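PDB 2OOI: SA0254 protein from Staphylococcus aureus subsp. aureus, which is of unknown function but carries a UTRA domain, a fold that in GntR-type transcription regulators senses small effector molecules, and probably acts as such a sensor. Local coordinates for residues Val75-Asn79 and Asp80-Lys84; Asp109-Ser113 and Ser114-Leu118; Lys28-Ala31 and Thr32-Ser36. One frame throughout, in Å; residues are numbered along the deposited sequence.

Interaction 1 of 3, residues Val75-Asn79 and Asp80-Lys84; sequences VKYLN and DDIAK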
loop_
_atom_site.group_PDB
_atom_site.type_symbol
_atom_site.label_atom_id
_atom_site.label_comp_id
_atom_site.label_asym_id
_atom_site.label_seq_id
_atom_site.Cartn_x
_atom_site.Cartn_y
_atom_site.Cartn_z
ATOM N N VAL B 75 -25.441 8.613 -5.362
ATOM C CA VAL B 75 -25.623 8.030 -4.032
ATOM C C VAL B 75 -27.069 8.206 -3.519
ATOM O O VAL B 75 -27.517 7.489 -2.617
ATOM C CB VAL B 75 -24.558 8.673 -3.073
ATOM C CG1 VAL B 75 -25.047 8.796 -1.675
ATOM C CG2 VAL B 75 -23.219 7.915 -3.147
ATOM N N LYS B 76 -27.778 9.193 -4.093
ATOM C CA LYS B 76 -29.220 9.433 -3.899
ATOM C C LYS B 76 -29.501 10.157 -2.602
ATOM O O LYS B 76 -30.239 11.155 -2.600
ATOM C CB LYS B 76 -30.048 8.148 -3.919
ATOM C CG LYS B 76 -30.109 7.426 -5.248
ATOM C CD LYS B 76 -30.954 6.188 -5.173
ATOM C CE LYS B 76 -30.995 5.472 -6.498
ATOM N NZ LYS B 76 -31.826 4.235 -6.413
ATOM N N TYR B 77 -28.953 9.636 -1.502
ATOM C CA TYR B 77 -29.166 10.216 -0.174
ATOM C C TYR B 77 -28.194 9.698 0.903
ATOM O O TYR B 77 -27.893 8.525 0.972
ATOM C CB TYR B 77 -30.598 9.996 0.300
ATOM C CG TYR B 77 -30.872 10.583 1.671
ATOM C CD1 TYR B 77 -31.356 11.872 1.821
ATOM C CD2 TYR B 77 -30.628 9.850 2.816
ATOM C CE1 TYR B 77 -31.608 12.397 3.077
ATOM C CE2 TYR B 77 -30.866 10.370 4.073
ATOM C CZ TYR B 77 -31.352 11.637 4.200
ATOM O OH TYR B 77 -31.593 12.123 5.456
ATOM N N LEU B 78 -27.758 10.616 1.758
ATOM C CA LEU B 78 -26.808 10.359 2.816
ATOM C C LEU B 78 -27.117 11.395 3.913
ATOM O O LEU B 78 -27.448 12.537 3.600
ATOM C CB LEU B 78 -25.402 10.580 2.271
ATOM C CG LEU B 78 -24.309 9.537 2.333
ATOM C CD1 LEU B 78 -24.841 8.191 1.924
ATOM C CD2 LEU B 78 -23.163 9.962 1.438
ATOM N N ASN B 79 -27.047 10.981 5.176
ATOM C CA ASN B 79 -27.040 11.885 6.325
ATOM C C ASN B 79 -25.951 11.413 7.306
ATOM O O ASN B 79 -25.274 10.393 7.058
ATOM C CB ASN B 79 -28.404 11.912 6.998
ATOM C CG ASN B 79 -28.590 10.786 8.014
ATOM O OD1 ASN B 79 -28.128 9.667 7.823
ATOM N ND2 ASN B 79 -29.269 11.102 9.118
ATOM N N ASP B 80 -25.796 12.126 8.420
ATOM C CA ASP B 80 -24.735 11.790 9.383
ATOM C C ASP B 80 -24.979 10.515 10.226
ATOM O O ASP B 80 -24.030 9.840 10.631
ATOM C CB ASP B 80 -24.386 12.987 10.283
ATOM C CG ASP B 80 -25.531 13.442 11.158
ATOM O OD1 ASP B 80 -26.506 12.695 11.359
ATOM O OD2 ASP B 80 -25.425 14.567 11.668
ATOM N N ASP B 81 -26.236 10.175 10.466
ATOM C CA ASP B 81 -26.524 8.913 11.090
ATOM C C ASP B 81 -26.077 7.785 10.210
ATOM O O ASP B 81 -25.339 6.931 10.673
ATOM C CB ASP B 81 -28.003 8.772 11.421
ATOM C CG ASP B 81 -28.413 9.644 12.597
ATOM O OD1 ASP B 81 -27.661 9.591 13.608
ATOM O OD2 ASP B 81 -29.462 10.364 12.512
ATOM N N ILE B 82 -26.488 7.763 8.945
ATOM C CA ILE B 82 -26.103 6.620 8.121
ATOM C C ILE B 82 -24.544 6.562 8.121
ATOM O O ILE B 82 -23.933 5.483 8.157
ATOM C CB ILE B 82 -26.755 6.553 6.665
ATOM C CG1 ILE B 82 -28.253 6.396 6.754
ATOM C CG2 ILE B 82 -26.163 5.501 5.695
ATOM C CD1 ILE B 82 -28.917 6.567 5.419
ATOM N N ALA B 83 -23.924 7.743 8.145
ATOM C CA ALA B 83 -22.464 7.882 8.198
ATOM C C ALA B 83 -21.775 7.291 9.464
ATOM O O ALA B 83 -20.577 7.090 9.454
ATOM C CB ALA B 83 -22.107 9.345 8.041
ATOM N N LYS B 84 -22.504 7.030 10.542
ATOM C CA LYS B 84 -21.912 6.351 11.698
ATOM C C LYS B 84 -21.546 4.900 11.369
ATOM O O LYS B 84 -20.565 4.389 11.886
ATOM C CB LYS B 84 -22.847 6.367 12.930
ATOM C CG LYS B 84 -23.176 7.781 13.499
ATOM C CD LYS B 84 -24.464 7.781 14.359
ATOM C CE LYS B 84 -24.758 9.147 15.048
ATOM N NZ LYS B 84 -24.392 10.339 14.188
#
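With chi1 at 85°, Asn79 holds its amide between its own backbone N and carbonyl carbon, and the turn about chi2 points OD1 at the amide of Ile82. The Ile82 N to Asn79 OD1 hydrogen bond is 2.8 Å long and nearly straight at 173°. The backbone of Asn79 adds a second bond, from Ala83 N to Asn79 O at 3.2 Å. Together they make an Asx motif. Asparagine suits this place because its short side chain reaches forward to accept from the amide three residues on, while residues 80-84 take up helical backbone angles. Asn79 ND2 makes a weak hydrogen bond to Asp81 OD2 at 3.5 Å, with amide and carboxylate planes 60° apart. Asp81 OD1 in turn forms a salt bridge with Lys84 NZ at 3.4 Å. Within the UTRA domain this motif lies in the loop between helices 72-75 and 87-94. Ala83, small enough to be buried, lies against Val24 and Leu52 of the sheet, and its side chain is about 9 Å from a bound zinc ion. Ile82 leans on Tyr90 of helix 87-94, and its CD1 comes to 4.5 Å from CE2 at the edge of the Tyr77 ring.

Interaction 2 of 3, residues Asp109-Ser113 and Ser114-Leu118; sequences DKLTS and SEASL
Thr112 and Glu115 exchange reciprocal hydrogen bonds, each side chain accepting from the other's backbone amide. Thr112 N donates to Glu115 OE1 over 2.9 Å, almost straight at 174°, meeting the carboxylate from above its plane, 42° out of it. In return, Glu115 N donates to Thr112 OG1 at 3.0 Å. This is a capping box, with Thr112 at the N-cap of helix 113-118. Threonine fits because a chi1 of 72° sets OG1 between its own N and carbonyl carbon, on the side from which Glu115 N approaches, in the first turn, where amides still lack carbonyls of a preceding turn. Glutamate fits because its chain, extended beyond CG, is long enough to return to the N-cap amide. Ordinary helical bonds then take over, from Ala116 N to Thr112 O (2.9 Å) and from Ser117 N to Ser113 O (3.2 Å); Ser117 OG adds a weak bond to the same carbonyl.

Farther out, Leu111, the last residue before the cap, turns inward. Leu111 CD2 packs on Glu115 CB at 3.7 Å, while Leu111 CD1 meets Ala116 CB at 4.1 Å, and the Leu111 side chain also touches Val148, Leu119 and Leu121. Leucine's two methyls thus pack over Glu115 CB and Ala116 at once, and Leu111 and Ala116 are both buried. Just before them, where strand 99-110 ends, Lys110 forms a salt bridge with Glu125 of the second subunit.

Glu115 is itself buried, and its OE2 forms a salt bridge with Arg129. One carboxylate thus serves both the helix start and a neighbouring strand; the arginine, together with the helix N-terminus, would be expected to favour its negative charge.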
loop_
_atom_site.group_PDB
_atom_site.type_symbol
_atom_site.label_atom_id
_atom_site.label_comp_id
_atom_site.label_asym_id
_atom_site.label_seq_id
_atom_site.Cartn_x
_atom_site.Cartn_y
_atom_site.Cartn_z
ATOM N N ASP B 109 3.879 10.153 4.576
ATOM C CA ASP B 109 4.114 11.579 4.841
ATOM C C ASP B 109 4.189 11.808 6.359
ATOM O O ASP B 109 4.057 10.856 7.150
ATOM C CB ASP B 109 2.975 12.417 4.234
ATOM C CG ASP B 109 3.342 13.910 4.010
ATOM O OD1 ASP B 109 4.455 14.373 4.358
ATOM O OD2 ASP B 109 2.482 14.652 3.458
ATOM N N LYS B 110 4.420 13.066 6.744
ATOM C CA LYS B 110 4.371 13.506 8.114
ATOM C C LYS B 110 2.974 13.991 8.436
ATOM O O LYS B 110 2.260 14.386 7.551
ATOM C CB LYS B 110 5.329 14.656 8.309
ATOM C CG LYS B 110 6.737 14.278 8.129
ATOM C CD LYS B 110 7.687 15.328 8.675
ATOM C CE LYS B 110 9.100 15.098 8.114
ATOM N NZ LYS B 110 10.138 15.890 8.834
ATOM N N LEU B 111 2.605 13.973 9.709
ATOM C CA LEU B 111 1.294 14.400 10.151
ATOM C C LEU B 111 1.222 15.914 10.388
ATOM O O LEU B 111 2.181 16.565 10.825
ATOM C CB LEU B 111 0.928 13.713 11.462
ATOM C CG LEU B 111 0.415 12.281 11.476
ATOM C CD1 LEU B 111 0.491 11.844 12.913
ATOM C CD2 LEU B 111 -1.004 12.158 10.925
ATOM N N THR B 112 0.057 16.469 10.135
ATOM C CA THR B 112 -0.175 17.839 10.500
ATOM C C THR B 112 -0.519 17.804 11.975
ATOM O O THR B 112 -0.879 16.749 12.512
ATOM C CB THR B 112 -1.330 18.446 9.711
ATOM O OG1 THR B 112 -2.565 17.891 10.191
ATOM C CG2 THR B 112 -1.158 18.193 8.180
ATOM N N SER B 113 -0.430 18.953 12.627
ATOM C CA SER B 113 -0.771 19.051 14.044
ATOM C C SER B 113 -2.244 18.695 14.307
ATOM O O SER B 113 -2.563 18.079 15.320
ATOM C CB SER B 113 -0.445 20.459 14.560
ATOM O OG SER B 113 -1.251 21.431 13.900
ATOM N N SER B 114 -3.140 19.047 13.402
ATOM C CA SER B 114 -4.553 18.754 13.650
ATOM C C SER B 114 -4.890 17.276 13.404
ATOM O O SER B 114 -5.727 16.687 14.106
ATOM C CB SER B 114 -5.443 19.642 12.813
ATOM O OG SER B 114 -5.327 19.260 11.457
ATOM N N GLU B 115 -4.237 16.667 12.419
ATOM C CA GLU B 115 -4.303 15.206 12.280
ATOM C C GLU B 115 -3.688 14.467 13.479
ATOM O O GLU B 115 -4.220 13.439 13.926
ATOM C CB GLU B 115 -3.583 14.767 11.035
ATOM C CG GLU B 115 -4.273 15.175 9.756
ATOM C CD GLU B 115 -3.303 15.304 8.592
ATOM O OE1 GLU B 115 -2.063 15.102 8.769
ATOM O OE2 GLU B 115 -3.791 15.649 7.494
ATOM N N ALA B 116 -2.574 14.976 13.999
ATOM C CA ALA B 116 -1.892 14.287 15.104
ATOM C C ALA B 116 -2.780 14.255 16.335
ATOM O O ALA B 116 -2.801 13.273 17.062
ATOM C CB ALA B 116 -0.531 14.931 15.425
ATOM N N SER B 117 -3.521 15.334 16.558
ATOM C CA SER B 117 -4.425 15.404 17.684
ATOM C C SER B 117 -5.521 14.394 17.549
ATOM O O SER B 117 -5.798 13.667 18.483
ATOM C CB SER B 117 -5.052 16.785 17.789
ATOM O OG SER B 117 -4.087 17.697 18.264
ATOM N N LEU B 118 -6.150 14.343 16.386
ATOM C CA LEU B 118 -7.225 13.396 16.180
ATOM C C LEU B 118 -6.762 11.937 16.324
ATOM O O LEU B 118 -7.537 11.101 16.732
ATOM C CB LEU B 118 -7.869 13.629 14.818
ATOM C CG LEU B 118 -8.653 14.953 14.659
ATOM C CD1 LEU B 118 -8.960 15.228 13.186
ATOM C CD2 LEU B 118 -9.958 14.965 15.493
#

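Interaction 3 of 3, residues Lys28-Ala31 and Thr32-Ser36; sequences KEMA and TPPKS
Between Met30 and Thr32 the chain leaves strand 20-30 through a single residue with helical angles, Ala31 (-67°/-29°), and then runs extended through Thr32, Pro33 and Pro34 to helix 35-41. Met30 supplies the main side-chain contact. Its chain is straight through chi2 but bends at chi3 (66°), which brings CE to the Thr32 carbonyl and the Pro34 ring. Met30 CE lies 3.5 Å from Thr32 O and 4.0 Å from Pro34 CD, and the Met30 and Pro34 side chains cross at about a right angle. A flexible thioether suits a place where a methyl must fit beside a rigid proline ring. Met30 and Pro34 both touch Tyr69 of strand 61-71, placing the contact at the end of edge strand 20-30 in the antiparallel sheet of the UTRA domain. Pro33, the buried one of the two prolines, packs on Val49 and Leu43, with its CD 3.4 Å from Ala31 O. Pro34 takes the N-cap position of helix 35-41, although its side chain offers no acceptor with which to cap. No hydrogen bond joins the two segments, and the two prolines cannot donate one; the path of this connection probably depends largely on proline stiffness and apolar contact.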
loop_
_atom_site.group_PDB
_atom_site.type_symbol
_atom_site.label_atom_id
_atom_site.label_comp_id
_atom_site.label_asym_id
_atom_site.label_seq_id
_atom_site.Cartn_x
_atom_site.Cartn_y
_atom_site.Cartn_z
ATOM N N LYS B 28 -21.703 17.894 5.737
ATOM C CA LYS B 28 -22.305 18.998 5.017
ATOM C C LYS B 28 -22.893 18.476 3.708
ATOM O O LYS B 28 -22.286 17.661 3.020
ATOM C CB LYS B 28 -21.229 19.984 4.548
ATOM C CG LYS B 28 -20.548 20.836 5.561
ATOM C CD LYS B 28 -19.724 21.977 4.823
ATOM C CE LYS B 28 -19.311 23.147 5.798
ATOM N NZ LYS B 28 -18.595 22.679 7.113
ATOM N N GLU B 29 -24.008 19.034 3.296
ATOM C CA GLU B 29 -24.416 18.911 1.920
ATOM C C GLU B 29 -23.909 20.174 1.213
ATOM O O GLU B 29 -24.190 21.252 1.672
ATOM C CB GLU B 29 -25.916 18.765 1.897
ATOM C CG GLU B 29 -26.486 18.667 0.536
ATOM C CD GLU B 29 -27.879 18.106 0.533
ATOM O OE1 GLU B 29 -28.355 17.669 1.588
ATOM O OE2 GLU B 29 -28.472 18.071 -0.549
ATOM N N MET B 30 -23.108 20.049 0.150
ATOM C CA MET B 30 -22.454 21.208 -0.497
ATOM C C MET B 30 -23.029 21.391 -1.914
ATOM O O MET B 30 -22.808 20.545 -2.794
ATOM C CB MET B 30 -20.914 21.046 -0.591
ATOM C CG MET B 30 -20.129 20.901 0.750
ATOM S SD MET B 30 -18.324 20.636 0.574
ATOM C CE MET B 30 -17.909 22.238 -0.154
ATOM N N ALA B 31 -23.740 22.501 -2.160
ATOM C CA ALA B 31 -24.225 22.784 -3.533
ATOM C C ALA B 31 -23.037 23.053 -4.440
ATOM O O ALA B 31 -23.102 22.730 -5.623
ATOM C CB ALA B 31 -25.179 23.904 -3.580
ATOM N N THR B 32 -21.935 23.582 -3.899
ATOM C CA THR B 32 -20.744 23.780 -4.731
ATOM C C THR B 32 -19.508 23.018 -4.250
ATOM O O THR B 32 -18.810 23.440 -3.330
ATOM C CB THR B 32 -20.394 25.270 -4.902
ATOM O OG1 THR B 32 -21.517 25.942 -5.461
ATOM C CG2 THR B 32 -19.191 25.429 -5.833
ATOM N N PRO B 33 -19.219 21.906 -4.899
ATOM C CA PRO B 33 -18.059 21.109 -4.572
ATOM C C PRO B 33 -16.730 21.792 -4.886
ATOM O O PRO B 33 -16.649 22.580 -5.793
ATOM C CB PRO B 33 -18.216 19.885 -5.484
ATOM C CG PRO B 33 -19.034 20.334 -6.600
ATOM C CD PRO B 33 -19.992 21.322 -6.001
ATOM N N PRO B 34 -15.674 21.470 -4.144
ATOM C CA PRO B 34 -14.385 22.063 -4.481
ATOM C C PRO B 34 -13.963 21.761 -5.906
ATOM O O PRO B 34 -14.465 20.816 -6.506
ATOM C CB PRO B 34 -13.416 21.377 -3.511
ATOM C CG PRO B 34 -14.228 20.875 -2.419
ATOM C CD PRO B 34 -15.596 20.591 -2.965
ATOM N N LYS B 35 -13.026 22.559 -6.415
ATOM C CA LYS B 35 -12.518 22.423 -7.767
ATOM C C LYS B 35 -12.054 21.007 -8.050
ATOM O O LYS B 35 -12.460 20.428 -9.049
ATOM C CB LYS B 35 -11.346 23.376 -8.019
ATOM C CG LYS B 35 -10.393 22.916 -9.158
ATOM C CD LYS B 35 -9.375 23.984 -9.507
ATOM C CE LYS B 35 -8.999 23.994 -10.983
ATOM N NZ LYS B 35 -7.678 24.698 -11.142
ATOM N N SER B 36 -11.186 20.442 -7.219
ATOM C CA SER B 36 -10.644 19.148 -7.566
ATOM C C SER B 36 -11.679 18.075 -7.400
ATOM O O SER B 36 -11.542 17.009 -7.981
ATOM C CB SER B 36 -9.414 18.790 -6.739
ATOM O OG SER B 36 -9.816 18.308 -5.497
#

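How the interactions relate
Interactions 1 and 3 are surface contacts, whereas interaction 2 is partly buried. Interactions 2 and 3 sit at the two outermost strands of the same six-stranded sheet within the chain, and each leads from strand to helix: one by a polar exchange between side chains and amides, the other by prolines and a methionine. Interaction 1 lies in the loop between two helices instead, and it packs on strand 20-30, from which interaction 3 departs; their nearest atoms are about 6 Å apart. The chemistry of interaction 1, like that of interaction 2, relies on a side chain accepting from backbone N-H groups. Among the three, interaction 2 is the one that also meets the second subunit.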